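Putative isochorismatase (Burkholderia xenovorans, PDB 3OQP) probably acts as a hydrolase of the isochorismatase family, many of whose members use a cysteine-based catalytic triad. Local coordinates at residues P5-I10 and T111-G116; Q55-A60 and D84-K89; F139-T144 and A174-T179. All coordinates share one frame; numbering follows the deposited sequence.

Interaction 1 of 3, residues P5-I10 and T111-G116; sequences PRRALI and TLTVTG
R7-I10 runs parallel to T111-T115 at the centre of the six-stranded parallel sheet of the isochorismatase fold, the segment axes 4.8 Å apart and inclined by 23°. Backbone bonds alternate from R6 O to T115 N; T113 N to A8 O and I10 N to T113 O, both 2.8 Å, are the shortest and nearly straight, while T111 N meets R6 O from above its carbonyl plane. R7, L9, T111 and T113 share one face. R7 and T111 lie side by side there, R7 CG 3.9 Å from T111 CB, and P5 CB sits over one face of the R7 guanidinium, toward its rim. The L9 side chain crosses that of T115 at about a right angle, CD1 to CG2 3.8 Å. E138 of the next strand binds both R7 NH2, in a salt bridge, and T113 OG1, tying both strands to its own. On the other face I10 CG2 reaches both L112 CD1 and V114 CG2 at 3.8 Å, against L100 and L104 of helix 100-105. T115 turns OG1 between its backbone N and carbonyl carbon (chi1 65°), letting I10 O accept both T115 N and T115 OG1, each at 3.0 Å.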
ATOM      1  N   PRO A   5     -20.271  -5.478  14.061  1.00 12.84           N
ATOM      2  CA  PRO A   5     -18.930  -4.820  14.040  1.00 12.62           C
ATOM      3  C   PRO A   5     -18.744  -3.869  15.189  1.00 11.20           C
ATOM      4  O   PRO A   5     -19.656  -3.131  15.569  1.00 12.72           O
ATOM      5  CB  PRO A   5     -18.934  -4.033  12.722  1.00 12.72           C
ATOM      6  CG  PRO A   5     -19.908  -4.782  11.894  1.00 13.31           C
ATOM      7  CD  PRO A   5     -21.000  -5.248  12.813  1.00 12.51           C
ATOM      8  N   ARG A   6     -17.545  -3.883  15.772  1.00 10.08           N
ATOM      9  CA  ARG A   6     -17.127  -2.946  16.828  1.00  9.92           C
ATOM     10  C   ARG A   6     -16.063  -2.034  16.220  1.00 11.24           C
ATOM     11  O   ARG A   6     -14.912  -2.421  16.063  1.00  9.96           O
ATOM     12  CB  ARG A   6     -16.670  -3.695  18.035  1.00 11.85           C
ATOM     13  CG  ARG A   6     -16.015  -2.828  19.106  1.00 12.79           C
ATOM     14  CD  ARG A   6     -16.787  -1.619  19.541  1.00 11.63           C
ATOM     15  NE  ARG A   6     -16.165  -1.114  20.767  1.00 12.65           N
ATOM     16  CZ  ARG A   6     -16.547  -0.033  21.406  1.00 13.70           C
ATOM     17  NH1 ARG A   6     -17.566   0.706  20.919  1.00 14.72           N
ATOM     18  NH2 ARG A   6     -15.856   0.337  22.490  1.00 14.47           N
ATOM     19  N   ARG A   7     -16.530  -0.895  15.730  1.00 10.75           N
ATOM     20  CA  ARG A   7     -15.793  -0.001  14.873  1.00 10.39           C
ATOM     21  C   ARG A   7     -15.118   1.094  15.713  1.00 10.33           C
ATOM     22  O   ARG A   7     -15.676   1.561  16.706  1.00 11.58           O
ATOM     23  CB  ARG A   7     -16.687   0.661  13.790  1.00  9.90           C
ATOM     24  CG  ARG A   7     -17.245  -0.280  12.789  1.00 10.61           C
ATOM     25  CD  ARG A   7     -18.484   0.239  12.066  1.00 10.95           C
ATOM     26  NE  ARG A   7     -18.750  -0.451  10.833  1.00 10.65           N
ATOM     27  CZ  ARG A   7     -19.865  -1.115  10.477  1.00 10.18           C
ATOM     28  NH1 ARG A   7     -20.925  -1.185  11.274  1.00 11.59           N
ATOM     29  NH2 ARG A   7     -19.975  -1.596   9.251  1.00 12.36           N
ATOM     30  N   ALA A   8     -13.961   1.528  15.240  1.00  9.42           N
ATOM     31  CA  ALA A   8     -13.358   2.793  15.642  1.00  9.53           C
ATOM     32  C   ALA A   8     -13.221   3.586  14.322  1.00 10.85           C
ATOM     33  O   ALA A   8     -12.745   3.055  13.343  1.00 11.62           O
ATOM     34  CB  ALA A   8     -11.978   2.649  16.378  1.00 10.11           C
ATOM     35  N   LEU A   9     -13.537   4.861  14.368  1.00  9.18           N
ATOM     36  CA  LEU A   9     -13.281   5.751  13.251  1.00  9.45           C
ATOM     37  C   LEU A   9     -11.926   6.458  13.476  1.00 10.03           C
ATOM     38  O   LEU A   9     -11.746   7.161  14.472  1.00 11.12           O
ATOM     39  CB  LEU A   9     -14.394   6.810  13.185  1.00 10.27           C
ATOM     40  CG  LEU A   9     -14.246   7.824  12.063  1.00 11.75           C
ATOM     41  CD1 LEU A   9     -14.467   7.150  10.713  1.00 11.57           C
ATOM     42  CD2 LEU A   9     -15.212   9.026  12.299  1.00 12.65           C
ATOM     43  N   ILE A  10     -10.995   6.279  12.533  1.00  8.74           N
ATOM     44  CA  ILE A  10      -9.700   6.995  12.635  1.00  8.90           C
ATOM     45  C   ILE A  10      -9.662   8.061  11.551  1.00  8.66           C
ATOM     46  O   ILE A  10     -10.090   7.794  10.401  1.00 10.23           O
ATOM     47  CB  ILE A  10      -8.548   5.989  12.513  1.00  9.20           C
ATOM     48  CG1 ILE A  10      -7.224   6.655  12.899  1.00  9.44           C
ATOM     49  CG2 ILE A  10      -8.463   5.314  11.151  1.00 10.99           C
ATOM     50  CD1 ILE A  10      -6.095   5.658  13.158  1.00 10.83           C
ATOM     51  N   THR A 111     -12.861  -3.659  13.885  1.00  9.94           N
ATOM     52  CA  THR A 111     -13.050  -3.018  12.580  1.00 10.01           C
ATOM     53  C   THR A 111     -12.564  -1.583  12.653  1.00 10.75           C
ATOM     54  O   THR A 111     -13.054  -0.826  13.486  1.00 11.27           O
ATOM     55  CB  THR A 111     -14.533  -3.040  12.146  1.00 10.71           C
ATOM     56  OG1 THR A 111     -15.010  -4.375  12.199  1.00 12.74           O
ATOM     57  CG2 THR A 111     -14.751  -2.523  10.736  1.00 11.56           C
ATOM     58  N   LEU A 112     -11.583  -1.224  11.798  1.00 10.26           N
ATOM     59  CA  LEU A 112     -11.038   0.123  11.810  1.00  9.94           C
ATOM     60  C   LEU A 112     -11.554   0.828  10.579  1.00  8.73           C
ATOM     61  O   LEU A 112     -11.319   0.347   9.460  1.00  9.75           O
ATOM     62  CB  LEU A 112      -9.514   0.081  11.775  1.00 10.68           C
ATOM     63  CG  LEU A 112      -8.792   1.410  11.832  1.00 11.46           C
ATOM     64  CD1 LEU A 112      -8.978   2.140  13.205  1.00 12.65           C
ATOM     65  CD2 LEU A 112      -7.299   1.209  11.503  1.00 15.02           C
ATOM     66  N   THR A 113     -12.305   1.912  10.771  1.00  8.81           N
ATOM     67  CA  THR A 113     -12.886   2.670   9.652  1.00  8.33           C
ATOM     68  C   THR A 113     -11.973   3.891   9.395  1.00  8.17           C
ATOM     69  O   THR A 113     -11.768   4.764  10.254  1.00  9.69           O
ATOM     70  CB  THR A 113     -14.279   3.177   9.992  1.00 10.08           C
ATOM     71  OG1 THR A 113     -15.097   2.068  10.419  1.00 10.52           O
ATOM     72  CG2 THR A 113     -14.973   3.833   8.753  1.00  9.04           C
ATOM     73  N   VAL A 114     -11.401   3.959   8.186  1.00  8.89           N
ATOM     74  CA  VAL A 114     -10.368   4.928   7.836  1.00  9.81           C
ATOM     75  C   VAL A 114     -10.959   6.075   7.015  1.00  8.21           C
ATOM     76  O   VAL A 114     -11.653   5.887   5.987  1.00  9.63           O
ATOM     77  CB  VAL A 114      -9.264   4.244   7.040  1.00  9.95           C
ATOM     78  CG1 VAL A 114      -8.223   5.246   6.506  1.00 13.15           C
ATOM     79  CG2 VAL A 114      -8.594   3.205   7.933  1.00 10.51           C
ATOM     80  N   THR A 115     -10.638   7.286   7.466  1.00  8.80           N
ATOM     81  CA  THR A 115     -10.890   8.534   6.779  1.00  8.78           C
ATOM     82  C   THR A 115      -9.601   9.392   6.895  1.00  8.47           C
ATOM     83  O   THR A 115      -8.700   9.118   7.724  1.00  8.95           O
ATOM     84  CB  THR A 115     -12.082   9.309   7.405  1.00  9.84           C
ATOM     85  OG1 THR A 115     -11.744   9.699   8.752  1.00 10.92           O
ATOM     86  CG2 THR A 115     -13.362   8.487   7.321  1.00 11.31           C
ATOM     87  N   GLY A 116      -9.560  10.420   6.102  1.00  8.90           N
ATOM     88  CA  GLY A 116      -8.469  11.351   6.096  1.00  8.40           C
ATOM     89  C   GLY A 116      -7.502  11.084   4.947  1.00  8.42           C
ATOM     90  O   GLY A 116      -7.839  10.432   3.965  1.00  9.90           O
TER

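Interaction 2 of 3, residues Q55-A60 and D84-K89; sequences QNFAPA and DHYVEK
The beta-alpha-beta unit formed by strand 51-56, helix 76-79 and strand 85-89 closes here, where the C-terminal end of the inner strand meets the outermost strand of the parallel sheet. Q55 pairs with E88 and N56 with K89. Three backbone bonds hold the register: Q55 N to V87 O, K89 N to Q55 O (2.9 Å) and F57 N to K89 O, the last carrying the pairing one residue past the strand. E88 CA and N56 CA add C-H...O contacts to Q55 O and K89 O.

The side chain of Q55 is fully extended, CG anti to the backbone N (chi1 -174°), which carries its amide out to the hydroxyl end of Y86. Y86 OH donates to Q55 OE1 at 2.6 Å, a short bond, with the oxygen in the plane of the tyrosine ring at its edge and the amide turned 89° to that ring. Q55 NE2 is bound in turn by A72 O, so both ends of the amide are engaged and its rotation is fixed. F57 CE2 lies 3.7 Å from Y86 OH, the two side chains crossing at about a right angle, and the F57 ring edge faces E88 CB.

K89 lies on the other face with N56, bent at chi4 (68°) to bring NZ back to its partners. D13, in a salt bridge, and L91 O, P92 O and the sulfinic acid of the modified cysteine at position 122 share the N-H groups of NZ; a further bond to N56 OD1 is doubtful, because the place of that oxygen is less sure. Together these acceptors fix NZ beside D13 and position 122, consistent with the Asp-Lys-Cys catalytic triad of this hydrolase family.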
ATOM      1  N   GLN A  55      -2.359  13.106  13.957  1.00  9.90           N
ATOM      2  CA  GLN A  55      -1.716  14.312  13.467  1.00 10.71           C
ATOM      3  C   GLN A  55      -0.276  13.961  13.104  1.00  9.89           C
ATOM      4  O   GLN A  55       0.465  13.412  13.947  1.00 11.93           O
ATOM      5  CB  GLN A  55      -1.806  15.403  14.539  1.00 11.23           C
ATOM      6  CG  GLN A  55      -1.299  16.764  14.101  1.00 12.60           C
ATOM      7  CD  GLN A  55      -1.541  17.863  15.147  1.00 12.88           C
ATOM      8  OE1 GLN A  55      -1.836  17.588  16.309  1.00 15.38           O
ATOM      9  NE2 GLN A  55      -1.553  19.100  14.687  1.00 14.92           N
ATOM     10  N   ASN A  56       0.152  14.380  11.921  1.00 10.57           N
ATOM     11  CA  ASN A  56       1.451  14.060  11.368  1.00 10.55           C
ATOM     12  C   ASN A  56       2.372  15.288  11.517  1.00 11.46           C
ATOM     13  O   ASN A  56       1.992  16.377  11.069  1.00 12.93           O
ATOM     14  CB  ASN A  56       1.321  13.675   9.896  1.00 11.67           C
ATOM     15  CG  ASN A  56       2.620  13.281   9.266  1.00 14.54           C
ATOM     16  OD1 ASN A  56       3.008  12.118   9.373  1.00 15.65           O
ATOM     17  ND2 ASN A  56       3.334  14.251   8.618  1.00 16.43           N
ATOM     18  N   PHE A  57       3.550  15.116  12.119  1.00 13.87           N
ATOM     19  CA  PHE A  57       4.500  16.191  12.174  1.00 14.15           C
ATOM     20  C   PHE A  57       5.826  15.844  11.528  1.00 15.32           C
ATOM     21  O   PHE A  57       6.324  14.732  11.645  1.00 16.10           O
ATOM     22  CB  PHE A  57       4.790  16.520  13.635  1.00 14.69           C
ATOM     23  CG  PHE A  57       3.658  17.191  14.343  1.00 14.59           C
ATOM     24  CD1 PHE A  57       3.289  18.500  14.031  1.00 17.19           C
ATOM     25  CD2 PHE A  57       3.035  16.569  15.402  1.00 19.42           C
ATOM     26  CE1 PHE A  57       2.274  19.133  14.729  1.00 17.67           C
ATOM     27  CE2 PHE A  57       2.009  17.219  16.109  1.00 19.53           C
ATOM     28  CZ  PHE A  57       1.642  18.483  15.754  1.00 16.86           C
ATOM     29  N   ALA A  58       6.424  16.873  10.923  1.00 16.14           N
ATOM     30  CA  ALA A  58       7.812  16.886  10.481  1.00 17.79           C
ATOM     31  C   ALA A  58       8.487  17.976  11.336  1.00 18.37           C
ATOM     32  O   ALA A  58       7.818  18.811  11.968  1.00 19.05           O
ATOM     33  CB  ALA A  58       7.936  17.242   9.041  1.00 18.63           C
ATOM     34  N   PRO A  59       9.834  17.976  11.354  1.00 19.57           N
ATOM     35  CA  PRO A  59      10.527  19.029  12.136  1.00 20.54           C
ATOM     36  C   PRO A  59      10.157  20.467  11.760  1.00 20.42           C
ATOM     37  O   PRO A  59       9.779  20.732  10.597  1.00 20.42           O
ATOM     38  CB  PRO A  59      12.007  18.751  11.846  1.00 21.06           C
ATOM     39  CG  PRO A  59      12.050  17.236  11.640  1.00 21.24           C
ATOM     40  CD  PRO A  59      10.760  16.966  10.828  1.00 18.96           C
ATOM     41  N   ALA A  60      10.312  21.393  12.724  1.00 21.57           N
ATOM     42  CA  ALA A  60      10.158  22.824  12.461  1.00 21.98           C
ATOM     43  C   ALA A  60      11.046  23.212  11.282  1.00 22.04           C
ATOM     44  O   ALA A  60      12.152  22.669  11.121  1.00 22.75           O
ATOM     45  CB  ALA A  60      10.518  23.647  13.701  1.00 22.34           C
ATOM     46  N   ASP A  84     -12.137  10.828  21.009  1.00 11.56           N
ATOM     47  CA  ASP A  84     -11.840   9.923  22.138  1.00 12.57           C
ATOM     48  C   ASP A  84     -10.406   9.553  22.325  1.00 12.34           C
ATOM     49  O   ASP A  84     -10.017   9.134  23.430  1.00 13.82           O
ATOM     50  CB  ASP A  84     -12.637   8.663  21.941  1.00 13.05           C
ATOM     51  CG  ASP A  84     -14.110   8.981  21.814  1.00 12.89           C
ATOM     52  OD1 ASP A  84     -14.717   9.435  22.784  1.00 19.06           O
ATOM     53  OD2 ASP A  84     -14.758   8.764  20.761  1.00 15.13           O
ATOM     54  N   HIS A  85      -9.591   9.736  21.301  1.00 10.91           N
ATOM     55  CA  HIS A  85      -8.151   9.471  21.393  1.00 11.61           C
ATOM     56  C   HIS A  85      -7.414  10.303  20.349  1.00 11.52           C
ATOM     57  O   HIS A  85      -7.999  10.744  19.359  1.00 12.31           O
ATOM     58  CB  HIS A  85      -7.873   8.003  21.166  1.00 12.51           C
ATOM     59  CG  HIS A  85      -6.490   7.576  21.518  1.00 11.96           C
ATOM     60  ND1 HIS A  85      -5.920   7.810  22.748  1.00 16.02           N
ATOM     61  CD2 HIS A  85      -5.594   6.857  20.807  1.00 13.73           C
ATOM     62  CE1 HIS A  85      -4.700   7.293  22.752  1.00 16.53           C
ATOM     63  NE2 HIS A  85      -4.487   6.690  21.589  1.00 13.46           N
ATOM     64  N   TYR A  86      -6.132  10.533  20.614  1.00 11.88           N
ATOM     65  CA  TYR A  86      -5.185  11.290  19.808  1.00 12.25           C
ATOM     66  C   TYR A  86      -3.873  10.553  19.688  1.00 11.10           C
ATOM     67  O   TYR A  86      -3.406   9.992  20.659  1.00 12.67           O
ATOM     68  CB  TYR A  86      -4.973  12.674  20.394  1.00 12.05           C
ATOM     69  CG  TYR A  86      -3.905  13.480  19.700  1.00 11.99           C
ATOM     70  CD1 TYR A  86      -2.585  13.375  20.128  1.00 13.43           C
ATOM     71  CD2 TYR A  86      -4.193  14.316  18.625  1.00 12.39           C
ATOM     72  CE1 TYR A  86      -1.593  14.152  19.509  1.00 14.56           C
ATOM     73  CE2 TYR A  86      -3.221  15.080  18.040  1.00 14.27           C
ATOM     74  CZ  TYR A  86      -1.913  14.967  18.437  1.00 15.16           C
ATOM     75  OH  TYR A  86      -0.913  15.710  17.867  1.00 15.37           O
ATOM     76  N   VAL A  87      -3.307  10.514  18.488  1.00 10.42           N
ATOM     77  CA  VAL A  87      -2.041   9.872  18.146  1.00 10.43           C
ATOM     78  C   VAL A  87      -1.248  10.837  17.256  1.00 11.43           C
ATOM     79  O   VAL A  87      -1.794  11.282  16.242  1.00 11.45           O
ATOM     80  CB  VAL A  87      -2.226   8.574  17.365  1.00 11.77           C
ATOM     81  CG1 VAL A  87      -0.857   8.012  16.956  1.00 11.95           C
ATOM     82  CG2 VAL A  87      -3.003   7.551  18.205  1.00 13.19           C
ATOM     83  N   GLU A  88      -0.034  11.234  17.682  0.50 11.72           N
ATOM     84  CA  GLU A  88       0.869  11.924  16.765  0.50 11.76           C
ATOM     85  C   GLU A  88       1.814  10.923  16.105  0.50 11.78           C
ATOM     86  O   GLU A  88       2.245   9.971  16.717  0.50 12.59           O
ATOM     87  CB  GLU A  88       1.677  13.051  17.439  0.50 11.72           C
ATOM     88  CG  GLU A  88       2.820  12.537  18.331  0.50 13.02           C
ATOM     89  CD  GLU A  88       3.751  13.641  18.769  0.50 16.74           C
ATOM     90  OE1 GLU A  88       3.275  14.594  19.406  0.50 21.43           O
ATOM     91  OE2 GLU A  88       4.951  13.553  18.450  0.50 24.04           O
ATOM     92  N   LYS A  89       2.138  11.156  14.836  1.00 11.69           N
ATOM     93  CA  LYS A  89       3.048  10.300  14.070  1.00 12.14           C
ATOM     94  C   LYS A  89       3.976  11.159  13.194  1.00 12.38           C
ATOM     95  O   LYS A  89       3.691  12.328  12.930  1.00 12.72           O
ATOM     96  CB  LYS A  89       2.299   9.267  13.208  1.00 11.82           C
ATOM     97  CG  LYS A  89       1.530   9.895  12.066  1.00 11.47           C
ATOM     98  CD  LYS A  89       0.746   8.847  11.283  1.00 11.03           C
ATOM     99  CE  LYS A  89       0.106   9.421  10.056  1.00 13.35           C
ATOM    100  NZ  LYS A  89       1.072   9.828   9.014  1.00 13.39           N
TER

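Interaction 3 of 3, residues F139-T144 and A174-T179; sequences FLHDAT and AAVAST
F139 lies alongside V176, the edge of its ring 4.1 Å from V176 CG1 (CD2 to CG1), while its CB meets A174 CB. The two strands are parallel, joined by F139 N to A175 O (2.8 Å), A177 N to F139 O and H141 N to A177 O, before the first strand breaks into a type I turn from L140 to A143. That turn presents D142 to the start of helix 179-188. D142 holds CG between its backbone N and carbonyl carbon (chi1 63°), which puts OD1 against T179: OG1 donates to it at 2.7 Å and T179 N at 3.1 Å, both on the syn side but from opposite faces of the carboxylate plane. S178 is the N-cap, and D142, bound to T179 just after it, probably adds favourable negative charge at this helix end. L140 O receives A143 N and T144 OG1, again from opposite faces, which braces the turn. H141 brings its imidazole alongside the A177-S178 peptide, CD2 3.3 Å from A177 O. Helix 158-173 packs on F139 and V176 through L169, helix 30-47 touches A143 and T179, L140 rests on strand 111-115, and V176 meets A153 of the second subunit.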
ATOM      1  N   PHE A 139     -12.852   1.608   4.431  1.00  8.89           N
ATOM      2  CA  PHE A 139     -12.234   2.820   3.824  1.00  9.72           C
ATOM      3  C   PHE A 139     -13.334   3.629   3.183  1.00  8.01           C
ATOM      4  O   PHE A 139     -14.064   3.094   2.312  1.00  9.42           O
ATOM      5  CB  PHE A 139     -11.197   2.388   2.781  1.00  8.75           C
ATOM      6  CG  PHE A 139     -10.558   3.508   2.012  1.00  8.59           C
ATOM      7  CD1 PHE A 139      -9.538   4.251   2.551  1.00  9.35           C
ATOM      8  CD2 PHE A 139     -10.966   3.795   0.724  1.00 10.12           C
ATOM      9  CE1 PHE A 139      -8.971   5.240   1.800  1.00 10.86           C
ATOM     10  CE2 PHE A 139     -10.330   4.837   0.011  1.00 11.07           C
ATOM     11  CZ  PHE A 139      -9.380   5.556   0.567  1.00 10.46           C
ATOM     12  N   LEU A 140     -13.512   4.870   3.643  1.00  8.75           N
ATOM     13  CA  LEU A 140     -14.549   5.737   3.153  1.00  9.63           C
ATOM     14  C   LEU A 140     -14.016   6.542   1.956  1.00  8.90           C
ATOM     15  O   LEU A 140     -13.245   7.509   2.133  1.00  9.28           O
ATOM     16  CB  LEU A 140     -15.121   6.619   4.266  1.00  9.09           C
ATOM     17  CG  LEU A 140     -15.626   5.811   5.463  1.00 10.12           C
ATOM     18  CD1 LEU A 140     -16.375   6.703   6.467  1.00 11.52           C
ATOM     19  CD2 LEU A 140     -16.430   4.549   5.080  1.00 11.99           C
ATOM     20  N   HIS A 141     -14.417   6.132   0.736  1.00  9.77           N
ATOM     21  CA  HIS A 141     -13.765   6.623  -0.481  1.00  9.42           C
ATOM     22  C   HIS A 141     -14.049   8.126  -0.704  1.00  9.14           C
ATOM     23  O   HIS A 141     -13.383   8.764  -1.514  1.00 11.89           O
ATOM     24  CB  HIS A 141     -14.125   5.802  -1.695  1.00 10.30           C
ATOM     25  CG  HIS A 141     -15.564   5.851  -2.022  1.00 11.97           C
ATOM     26  ND1 HIS A 141     -16.151   6.985  -2.510  1.00 13.33           N
ATOM     27  CD2 HIS A 141     -16.519   4.918  -1.900  1.00 13.27           C
ATOM     28  CE1 HIS A 141     -17.420   6.692  -2.777  1.00 13.90           C
ATOM     29  NE2 HIS A 141     -17.678   5.470  -2.361  1.00 16.36           N
ATOM     30  N   ASP A 142     -15.064   8.660  -0.052  1.00  8.65           N
ATOM     31  CA  ASP A 142     -15.484  10.053  -0.233  1.00  8.43           C
ATOM     32  C   ASP A 142     -15.087  10.933   0.955  1.00  8.68           C
ATOM     33  O   ASP A 142     -15.445  12.119   1.001  1.00 10.33           O
ATOM     34  CB  ASP A 142     -16.970  10.085  -0.565  1.00  9.77           C
ATOM     35  CG  ASP A 142     -17.838   9.553   0.554  1.00  9.72           C
ATOM     36  OD1 ASP A 142     -17.336   9.199   1.605  1.00 12.61           O
ATOM     37  OD2 ASP A 142     -19.066   9.451   0.284  1.00 13.16           O
ATOM     38  N   ALA A 143     -14.319  10.362   1.916  1.00  8.47           N
ATOM     39  CA  ALA A 143     -13.809  11.033   3.101  1.00  8.29           C
ATOM     40  C   ALA A 143     -12.305  10.889   3.206  1.00  9.00           C
ATOM     41  O   ALA A 143     -11.741  11.029   4.294  1.00  9.43           O
ATOM     42  CB  ALA A 143     -14.525  10.511   4.322  1.00  8.76           C
ATOM     43  N   THR A 144     -11.689  10.725   2.061  1.00  8.82           N
ATOM     44  CA  THR A 144     -10.268  10.492   1.872  1.00  8.70           C
ATOM     45  C   THR A 144      -9.800  11.249   0.621  1.00  8.41           C
ATOM     46  O   THR A 144     -10.586  11.958   0.011  1.00 10.08           O
ATOM     47  CB  THR A 144      -9.971   9.009   1.793  1.00  8.49           C
ATOM     48  OG1 THR A 144     -10.782   8.410   0.775  1.00  9.27           O
ATOM     49  CG2 THR A 144     -10.281   8.311   3.132  1.00  9.24           C
ATOM     50  N   ALA A 174      -9.851  -3.929   2.443  1.00 10.06           N
ATOM     51  CA  ALA A 174     -10.831  -3.143   3.167  1.00 10.40           C
ATOM     52  C   ALA A 174     -12.163  -3.243   2.479  1.00 10.21           C
ATOM     53  O   ALA A 174     -12.250  -3.558   1.255  1.00 13.78           O
ATOM     54  CB  ALA A 174     -10.395  -1.658   3.200  1.00 11.49           C
ATOM     55  N   ALA A 175     -13.239  -2.982   3.225  1.00  9.14           N
ATOM     56  CA  ALA A 175     -14.529  -2.688   2.642  1.00 10.35           C
ATOM     57  C   ALA A 175     -14.553  -1.210   2.338  1.00  9.71           C
ATOM     58  O   ALA A 175     -14.505  -0.372   3.249  1.00 11.23           O
ATOM     59  CB  ALA A 175     -15.651  -3.020   3.598  1.00 11.29           C
ATOM     60  N   VAL A 176     -14.644  -0.934   1.025  1.00  9.10           N
ATOM     61  CA  VAL A 176     -14.657   0.435   0.485  1.00  9.34           C
ATOM     62  C   VAL A 176     -16.090   0.885   0.325  1.00 10.06           C
ATOM     63  O   VAL A 176     -16.896   0.170  -0.298  1.00 10.94           O
ATOM     64  CB  VAL A 176     -13.891   0.516  -0.817  1.00 10.47           C
ATOM     65  CG1 VAL A 176     -13.966   1.946  -1.455  1.00 10.42           C
ATOM     66  CG2 VAL A 176     -12.424   0.053  -0.660  1.00 10.15           C
ATOM     67  N   ALA A 177     -16.478   2.012   0.899  1.00  8.70           N
ATOM     68  CA  ALA A 177     -17.871   2.449   0.892  1.00 10.64           C
ATOM     69  C   ALA A 177     -17.976   3.914   0.992  1.00  9.35           C
ATOM     70  O   ALA A 177     -17.014   4.599   1.382  1.00  9.05           O
ATOM     71  CB  ALA A 177     -18.670   1.773   2.030  1.00 12.39           C
ATOM     72  N   SER A 178     -19.137   4.473   0.722  1.00  9.82           N
ATOM     73  CA  SER A 178     -19.385   5.871   0.944  1.00  9.22           C
ATOM     74  C   SER A 178     -19.643   6.126   2.431  1.00  9.85           C
ATOM     75  O   SER A 178     -20.009   5.229   3.179  1.00  9.84           O
ATOM     76  CB  SER A 178     -20.569   6.354   0.134  1.00 10.28           C
ATOM     77  OG  SER A 178     -21.775   5.765   0.619  1.00 11.04           O
ATOM     78  N   THR A 179     -19.532   7.386   2.793  1.00  9.81           N
ATOM     79  CA  THR A 179     -19.882   7.811   4.143  1.00 10.82           C
ATOM     80  C   THR A 179     -21.345   7.528   4.452  1.00 10.01           C
ATOM     81  O   THR A 179     -21.672   7.047   5.526  1.00  9.23           O
ATOM     82  CB  THR A 179     -19.506   9.294   4.328  1.00 10.41           C
ATOM     83  OG1 THR A 179     -18.081   9.456   4.219  1.00 11.20           O
ATOM     84  CG2 THR A 179     -19.919   9.805   5.726  1.00 11.90           C
TER

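Overall arrangement
From the N terminus, strand 7-12 enters the middle of the parallel sheet and strand 51-56 is laid beside it. Interaction 2 then closes a short loop, 23 residues between its segments, by adding strand 85-89 as one outer edge. Only after that does the chain return through 111-116 to pair with 5-10, so the loop of interaction 1 encloses interaction 2. Interaction 3 follows in series, its strand 175-177 forming the other edge within the chain. Interactions 1 and 3 touch, with probable hydrogen bonds from L140 N to V114 O and from G116 N to A143 O; interactions 2 and 3 stay about 13 Å apart at their nearest atoms, toward the two ends of one sheet.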